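Local coordinates for protein beta-galactosidase (Bacillus circulans subsp. alkalophilus, PDB 3TTY) that hydrolyses terminal beta-D-galactose residues from beta-galactosides, as a trimeric glycoside hydrolase that binds galactose in a TIM-barrel pocket, at residues P86-A90 with K91-D95; Y332-A336 with H337-T341; S587-A591 with D592-G596. All coordinates share one frame; numbering follows the deposited sequence.

Contact 1: residues P86-A90 with K91-D95; sequences PAWMA and KKYPD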
loop_
_atom_site.group_PDB
_atom_site.type_symbol
_atom_site.label_atom_id
_atom_site.label_comp_id
_atom_site.label_asym_id
_atom_site.label_seq_id
_atom_site.Cartn_x
_atom_site.Cartn_y
_atom_site.Cartn_z
ATOM N N PRO A 86 -21.384 18.523 17.166
ATOM C CA PRO A 86 -22.201 19.140 16.110
ATOM C C PRO A 86 -21.388 19.828 15.012
ATOM O O PRO A 86 -20.317 20.374 15.268
ATOM C CB PRO A 86 -23.031 20.180 16.869
ATOM C CG PRO A 86 -23.084 19.675 18.273
ATOM C CD PRO A 86 -21.710 19.064 18.499
ATOM N N ALA A 87 -21.912 19.817 13.792
ATOM C CA ALA A 87 -21.257 20.493 12.678
ATOM C C ALA A 87 -21.002 21.973 12.976
ATOM O O ALA A 87 -19.975 22.515 12.564
ATOM C CB ALA A 87 -22.069 20.332 11.396
ATOM N N TRP A 88 -21.921 22.629 13.687
ATOM C CA TRP A 88 -21.734 24.052 14.019
ATOM C C TRP A 88 -20.583 24.250 14.995
ATOM O O TRP A 88 -19.928 25.292 15.005
ATOM C CB TRP A 88 -23.012 24.696 14.577
ATOM C CG TRP A 88 -23.453 24.182 15.932
ATOM C CD1 TRP A 88 -24.459 23.290 16.178
ATOM C CD2 TRP A 88 -22.925 24.551 17.221
ATOM N NE1 TRP A 88 -24.575 23.066 17.531
ATOM C CE2 TRP A 88 -23.651 23.831 18.192
ATOM C CE3 TRP A 88 -21.914 25.420 17.645
ATOM C CZ2 TRP A 88 -23.398 23.956 19.561
ATOM C CZ3 TRP A 88 -21.657 25.533 19.009
ATOM C CH2 TRP A 88 -22.395 24.807 19.946
ATOM N N MET A 89 -20.325 23.249 15.817
ATOM C CA MET A 89 -19.271 23.383 16.804
ATOM C C MET A 89 -17.926 23.239 16.094
ATOM O O MET A 89 -16.978 23.991 16.353
ATOM C CB MET A 89 -19.438 22.340 17.920
ATOM C CG MET A 89 -18.408 22.469 19.041
ATOM S SD MET A 89 -18.725 21.318 20.360
ATOM C CE MET A 89 -20.228 21.987 21.032
ATOM N N ALA A 90 -17.865 22.293 15.161
ATOM C CA ALA A 90 -16.665 22.115 14.358
ATOM C C ALA A 90 -16.429 23.363 13.512
ATOM O O ALA A 90 -15.292 23.785 13.337
ATOM C CB ALA A 90 -16.778 20.895 13.483
ATOM N N LYS A 91 -17.506 23.966 13.014
ATOM C CA LYS A 91 -17.377 25.150 12.184
ATOM C C LYS A 91 -16.955 26.381 12.996
ATOM O O LYS A 91 -16.019 27.080 12.632
ATOM C CB LYS A 91 -18.695 25.433 11.455
ATOM C CG LYS A 91 -18.568 26.516 10.408
ATOM C CD LYS A 91 -19.209 27.813 10.870
ATOM C CE LYS A 91 -18.941 28.955 9.879
ATOM N NZ LYS A 91 -19.634 30.218 10.275
ATOM N N LYS A 92 -17.669 26.651 14.084
ATOM C CA LYS A 92 -17.379 27.814 14.907
ATOM C C LYS A 92 -16.149 27.626 15.793
ATOM O O LYS A 92 -15.431 28.592 16.054
ATOM C CB LYS A 92 -18.582 28.160 15.777
ATOM C CG LYS A 92 -19.802 28.621 15.005
ATOM C CD LYS A 92 -21.060 28.515 15.867
ATOM C CE LYS A 92 -22.168 29.430 15.370
ATOM N NZ LYS A 92 -22.489 29.276 13.918
ATOM N N TYR A 93 -15.908 26.401 16.264
ATOM C CA TYR A 93 -14.810 26.161 17.218
ATOM C C TYR A 93 -13.891 25.032 16.753
ATOM O O TYR A 93 -13.917 23.919 17.300
ATOM C CB TYR A 93 -15.350 25.894 18.638
ATOM C CG TYR A 93 -16.231 27.017 19.150
ATOM C CD1 TYR A 93 -15.690 28.107 19.830
ATOM C CD2 TYR A 93 -17.603 26.997 18.929
ATOM C CE1 TYR A 93 -16.500 29.145 20.277
ATOM C CE2 TYR A 93 -18.413 28.018 19.366
ATOM C CZ TYR A 93 -17.867 29.088 20.035
ATOM O OH TYR A 93 -18.700 30.087 20.461
ATOM N N PRO A 94 -13.061 25.327 15.746
ATOM C CA PRO A 94 -12.164 24.341 15.136
ATOM C C PRO A 94 -11.204 23.674 16.143
ATOM O O PRO A 94 -10.669 22.613 15.814
ATOM C CB PRO A 94 -11.380 25.151 14.079
ATOM C CG PRO A 94 -12.089 26.432 13.924
ATOM C CD PRO A 94 -12.844 26.683 15.220
ATOM N N ASP A 95 -10.996 24.251 17.331
ATOM C CA ASP A 95 -10.149 23.599 18.352
ATOM C C ASP A 95 -10.740 22.249 18.752
ATOM O O ASP A 95 -10.103 21.422 19.384
ATOM C CB ASP A 95 -9.970 24.491 19.598
ATOM C CG ASP A 95 -11.247 24.616 20.421
ATOM O OD1 ASP A 95 -12.055 25.522 20.135
ATOM O OD2 ASP A 95 -11.439 23.809 21.353
#
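Trp-88 and Lys-92 meet one helical turn apart: CD of the lysine comes to 3.7 Å from the indole CE3, crossing it obliquely. With Lys-92 CG anti to its carbonyl carbon (chi1 -66°), the aliphatic part of the chain runs back past Trp-88 O toward the indole, which suits a long residue on an exposed helix flank. On the next position the two aromatic rings approach edge against edge, Tyr-93 CE2 lying 4.1 Å from Trp-88 CZ3. Met-89 CB covers part of one indole face near the rim. The backbone beneath is the short helix 87-92 that follows the third barrel strand, 75-79, with Pro-86 as its N-cap residue; proline is tolerated here because an N-cap N-H takes no part in the helix's own bonding, whereas Pro-86 O accepts from Met-89 N and Ala-90 N. Lys-92 N bonds to Trp-88 O at 2.8 Å, and Tyr-93 N reaches Met-89 O in the last turn, before Pro-94 starts a 3-10 segment. The polar ends are hydrogen-bonded outside the helix, Trp-88 NE1 to Gln-51 O and Tyr-93 OH to Glu-54 OE2. Ala-87 and Trp-88 also pack on Phe-191 and Glu-196 of a neighbouring subunit.

Contact 2: residues Y332-A336 with H337-T341; sequences YQAVA and HGADT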
loop_
_atom_site.group_PDB
_atom_site.type_symbol
_atom_site.label_atom_id
_atom_site.label_comp_id
_atom_site.label_asym_id
_atom_site.label_seq_id
_atom_site.Cartn_x
_atom_site.Cartn_y
_atom_site.Cartn_z
ATOM N N TYR A 332 -24.211 -16.308 24.489
ATOM C CA TYR A 332 -23.900 -17.096 25.679
ATOM C C TYR A 332 -22.395 -17.255 25.897
ATOM O O TYR A 332 -21.946 -17.475 27.027
ATOM C CB TYR A 332 -24.591 -18.459 25.657
ATOM C CG TYR A 332 -26.066 -18.376 25.966
ATOM C CD1 TYR A 332 -26.510 -17.865 27.180
ATOM C CD2 TYR A 332 -27.013 -18.801 25.047
ATOM C CE1 TYR A 332 -27.865 -17.773 27.469
ATOM C CE2 TYR A 332 -28.361 -18.715 25.325
ATOM C CZ TYR A 332 -28.777 -18.200 26.536
ATOM O OH TYR A 332 -30.115 -18.126 26.813
ATOM N N GLN A 333 -21.614 -17.141 24.827
ATOM C CA GLN A 333 -20.173 -17.141 24.995
ATOM C C GLN A 333 -19.762 -15.928 25.834
ATOM O O GLN A 333 -18.926 -16.045 26.726
ATOM C CB GLN A 333 -19.424 -17.167 23.661
ATOM C CG GLN A 333 -17.941 -17.531 23.820
ATOM C CD GLN A 333 -17.154 -17.347 22.539
ATOM O OE1 GLN A 333 -17.437 -16.441 21.749
ATOM N NE2 GLN A 333 -16.161 -18.212 22.322
ATOM N N ALA A 334 -20.357 -14.773 25.554
ATOM C CA ALA A 334 -20.096 -13.585 26.350
ATOM C C ALA A 334 -20.494 -13.818 27.805
ATOM O O ALA A 334 -19.708 -13.566 28.727
ATOM C CB ALA A 334 -20.815 -12.394 25.786
ATOM N N VAL A 335 -21.707 -14.319 28.015
ATOM C CA VAL A 335 -22.189 -14.548 29.368
ATOM C C VAL A 335 -21.256 -15.497 30.119
ATOM O O VAL A 335 -20.933 -15.277 31.288
ATOM C CB VAL A 335 -23.620 -15.119 29.367
ATOM C CG1 VAL A 335 -24.085 -15.389 30.801
ATOM C CG2 VAL A 335 -24.569 -14.164 28.641
ATOM N N ALA A 336 -20.822 -16.545 29.423
ATOM C CA ALA A 336 -19.915 -17.551 29.964
ATOM C C ALA A 336 -18.630 -16.925 30.512
ATOM O O ALA A 336 -17.997 -17.473 31.415
ATOM C CB ALA A 336 -19.573 -18.563 28.880
ATOM N N HIS A 337 -18.238 -15.780 29.958
ATOM C CA HIS A 337 -16.986 -15.157 30.365
ATOM C C HIS A 337 -17.144 -13.947 31.266
ATOM O O HIS A 337 -16.161 -13.293 31.593
ATOM C CB HIS A 337 -16.093 -14.870 29.160
ATOM C CG HIS A 337 -15.619 -16.114 28.478
ATOM N ND1 HIS A 337 -14.635 -16.921 29.008
ATOM C CD2 HIS A 337 -16.028 -16.719 27.340
ATOM C CE1 HIS A 337 -14.441 -17.956 28.212
ATOM N NE2 HIS A 337 -15.270 -17.855 27.190
ATOM N N GLY A 338 -18.367 -13.681 31.715
ATOM C CA GLY A 338 -18.580 -12.664 32.728
ATOM C C GLY A 338 -19.618 -11.619 32.382
ATOM O O GLY A 338 -19.899 -10.737 33.181
ATOM N N ALA A 339 -20.198 -11.708 31.193
ATOM C CA ALA A 339 -21.193 -10.722 30.769
ATOM C C ALA A 339 -22.522 -10.908 31.499
ATOM O O ALA A 339 -23.053 -12.011 31.553
ATOM C CB ALA A 339 -21.399 -10.788 29.252
ATOM N N ASP A 340 -23.052 -9.829 32.062
ATOM C CA ASP A 340 -24.338 -9.870 32.756
ATOM C C ASP A 340 -25.404 -9.092 31.993
ATOM O O ASP A 340 -26.468 -8.776 32.526
ATOM C CB ASP A 340 -24.213 -9.349 34.192
ATOM C CG ASP A 340 -23.782 -10.432 35.172
ATOM O OD1 ASP A 340 -23.517 -11.563 34.716
ATOM O OD2 ASP A 340 -23.704 -10.146 36.391
ATOM N N THR A 341 -25.093 -8.768 30.746
ATOM C CA THR A 341 -26.079 -8.234 29.824
ATOM C C THR A 341 -25.764 -8.800 28.449
ATOM O O THR A 341 -24.614 -9.156 28.167
ATOM C CB THR A 341 -26.023 -6.689 29.732
ATOM O OG1 THR A 341 -24.841 -6.299 29.033
ATOM C CG2 THR A 341 -26.024 -6.051 31.097
#
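Ala-334 O is gripped by two backbone N-H groups that arrive from opposite faces of its carbonyl plane: His-337 N at 2.9 Å and Ala-339 N at 3.1 Å. Neither lies in that plane, the first standing 60° out of it. The bond from Ala-339 N, together with Gly-338 N to Val-335 O at 3.1 Å, makes a Schellman motif that ends helix 326-336. Gly-338 is its C-prime residue; its positive phi, with the psi that goes with it, would jam a CB against the preceding carbonyl oxygen, so glycine suits the place. Small side chains fit the tight reversal: Ala-339 CB lies against Ala-334 CB at 3.9 Å, while Val-335 CA makes a CH...O contact with Ala-339 O.

The imidazole of His-337 turns back along the helix, its CG anti to the carbonyl carbon (chi1 -66°). This brings CD2 to 3.0 Å from Gln-333 O, which sits at the ring edge, and near the CG methylene of Gln-333; the amide and ring planes lie 59° apart. Their polar ends share Glu-618, which accepts from His-337 NE2 and Gln-333 NE2 and so helps to fix the ring's rotation.

The turn leads from the helix of a beta-alpha-beta unit into strand 339-344, the last of the TIM barrel. Arg-622 reaches it from strand 617-624, bonding to Val-335 O and Ala-339 O and forming a salt bridge with Asp-340. Buried carbonyls at a helix C-terminus carry partial negative charge, and the arginine probably offsets it; Glu-618 beside the histidine would likewise be expected to favour a protonated imidazole.

Contact 3: residues S587-A591 with D592-G596; sequences SSPDA and DFLQG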
loop_
_atom_site.group_PDB
_atom_site.type_symbol
_atom_site.label_atom_id
_atom_site.label_comp_id
_atom_site.label_asym_id
_atom_site.label_seq_id
_atom_site.Cartn_x
_atom_site.Cartn_y
_atom_site.Cartn_z
ATOM N N SER A 587 11.437 -20.143 22.454
ATOM C CA SER A 587 10.974 -19.899 21.095
ATOM C C SER A 587 9.454 -19.883 21.075
ATOM O O SER A 587 8.812 -20.084 22.110
ATOM C CB SER A 587 11.516 -20.967 20.144
ATOM O OG SER A 587 11.353 -20.589 18.797
ATOM N N SER A 588 8.883 -19.606 19.913
ATOM C CA SER A 588 7.438 -19.674 19.741
ATOM C C SER A 588 7.097 -21.046 19.192
ATOM O O SER A 588 7.380 -21.348 18.018
ATOM C CB SER A 588 6.937 -18.596 18.784
ATOM O OG SER A 588 5.517 -18.559 18.797
ATOM N N PRO A 589 6.490 -21.887 20.037
ATOM C CA PRO A 589 6.309 -23.308 19.738
ATOM C C PRO A 589 4.963 -23.606 19.076
ATOM O O PRO A 589 4.008 -22.850 19.276
ATOM C CB PRO A 589 6.372 -23.965 21.129
ATOM C CG PRO A 589 6.360 -22.798 22.152
ATOM C CD PRO A 589 5.987 -21.562 21.379
ATOM N N ASP A 590 4.896 -24.694 18.305
ATOM C CA ASP A 590 3.636 -25.121 17.694
ATOM C C ASP A 590 2.598 -25.525 18.736
ATOM O O ASP A 590 2.893 -25.610 19.933
ATOM C CB ASP A 590 3.849 -26.250 16.675
ATOM C CG ASP A 590 4.291 -27.563 17.315
ATOM O OD1 ASP A 590 3.885 -27.874 18.459
ATOM O OD2 ASP A 590 5.041 -28.302 16.642
ATOM N N ALA A 591 1.384 -25.778 18.264
ATOM C CA ALA A 591 0.233 -25.965 19.133
ATOM C C ALA A 591 0.288 -27.274 19.906
ATOM O O ALA A 591 -0.207 -27.363 21.036
ATOM C CB ALA A 591 -1.069 -25.876 18.321
ATOM N N ASP A 592 0.867 -28.298 19.293
ATOM C CA ASP A 592 0.985 -29.586 19.964
ATOM C C ASP A 592 1.904 -29.451 21.180
ATOM O O ASP A 592 1.607 -29.989 22.252
ATOM C CB ASP A 592 1.497 -30.678 19.010
ATOM C CG ASP A 592 0.527 -30.969 17.864
ATOM O OD1 ASP A 592 -0.709 -30.768 18.025
ATOM O OD2 ASP A 592 1.013 -31.401 16.794
ATOM N N PHE A 593 3.011 -28.729 21.019
ATOM C CA PHE A 593 3.903 -28.494 22.151
ATOM C C PHE A 593 3.169 -27.794 23.286
ATOM O O PHE A 593 3.198 -28.254 24.427
ATOM C CB PHE A 593 5.135 -27.674 21.759
ATOM C CG PHE A 593 6.031 -27.353 22.928
ATOM C CD1 PHE A 593 7.032 -28.236 23.314
ATOM C CD2 PHE A 593 5.848 -26.189 23.661
ATOM C CE1 PHE A 593 7.851 -27.949 24.386
ATOM C CE2 PHE A 593 6.661 -25.899 24.735
ATOM C CZ PHE A 593 7.666 -26.786 25.098
ATOM N N LEU A 594 2.507 -26.683 22.969
ATOM C CA LEU A 594 1.767 -25.933 23.982
ATOM C C LEU A 594 0.655 -26.754 24.628
ATOM O O LEU A 594 0.360 -26.579 25.810
ATOM C CB LEU A 594 1.238 -24.609 23.425
ATOM C CG LEU A 594 2.322 -23.560 23.128
ATOM C CD1 LEU A 594 1.706 -22.322 22.493
ATOM C CD2 LEU A 594 3.113 -23.191 24.386
ATOM N N GLN A 595 0.045 -27.654 23.861
ATOM C CA GLN A 595 -0.907 -28.588 24.445
ATOM C C GLN A 595 -0.247 -29.376 25.574
ATOM O O GLN A 595 -0.750 -29.404 26.697
ATOM C CB GLN A 595 -1.451 -29.557 23.393
ATOM C CG GLN A 595 -2.094 -30.792 24.010
ATOM C CD GLN A 595 -2.806 -31.680 22.999
ATOM O OE1 GLN A 595 -3.888 -32.199 23.279
ATOM N NE2 GLN A 595 -2.199 -31.871 21.825
ATOM N N GLY A 596 0.882 -30.010 25.265
ATOM C CA GLY A 596 1.623 -30.805 26.230
ATOM C C GLY A 596 2.109 -30.012 27.430
ATOM O O GLY A 596 1.918 -30.430 28.578
#
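Phe-593 packs against Pro-589 across the strand-to-helix turn. Followed outward, its CB lies 3.5 Å from Asp-590 OD1; CG, anti to the backbone N (chi1 177°), which directs the ring back toward the proline, lies near Pro-589 CB; CD2 then meets Pro-589 CB at 3.4 Å, and CE2 stays within van der Waals range of Pro-589 CG. Pro-589 CG also touches Leu-594 CD2, at 4.0 Å, so two apolar chains of the first helical turn hold the rigid pyrrolidine. Asp-590 is the N-cap of helix 591-604, which follows the edge strand 587-589 of the mixed sheet in the trimerisation domain. Asp-590 OD1 accepts from Phe-593 N, which meets it nearly along its C-O axis at 2.8 Å and nearly straight at the hydrogen (169°), a bond reached because CG stands between the backbone N and carbonyl carbon (chi1 68°). Aspartate suits this position: its short carboxylate curls back to a first-turn N-H, and its negative charge probably interacts well with the helix dipole. Were the residue an alanine, Phe-593 N would probably be left without its capping acceptor, and Ser-542 OG without the OD2 it bonds to. Leu-594 N binds Asp-590 O in the carbonyl plane, starting the regular helical bonding. Further out, Ile-528 of strand 525-530 touches both Pro-589 and Phe-593, Leu-537 touches Phe-593, and Leu-594 packs on helix 423-435.

In the fold
The three contacts follow one another along the chain without touching. Contacts 1 and 2 both belong to the TIM barrel, after its third strand and at the entry to its eighth, yet their centres are about 40 Å apart: contact 1 lies on the periphery, near the zinc site, whereas contact 2 is buried beside the C-terminal domain. Contact 3 lies in the trimerisation domain, its centre about 29 Å from that of contact 2 and 54 Å from that of contact 1, across the chain's centre. Thus contact 1 faces the subunit interface, contact 2 joins catalytic barrel to C-terminal domain, and contact 3, touched by no other chain of the assembly, starts a helix from a mixed-sheet edge strand.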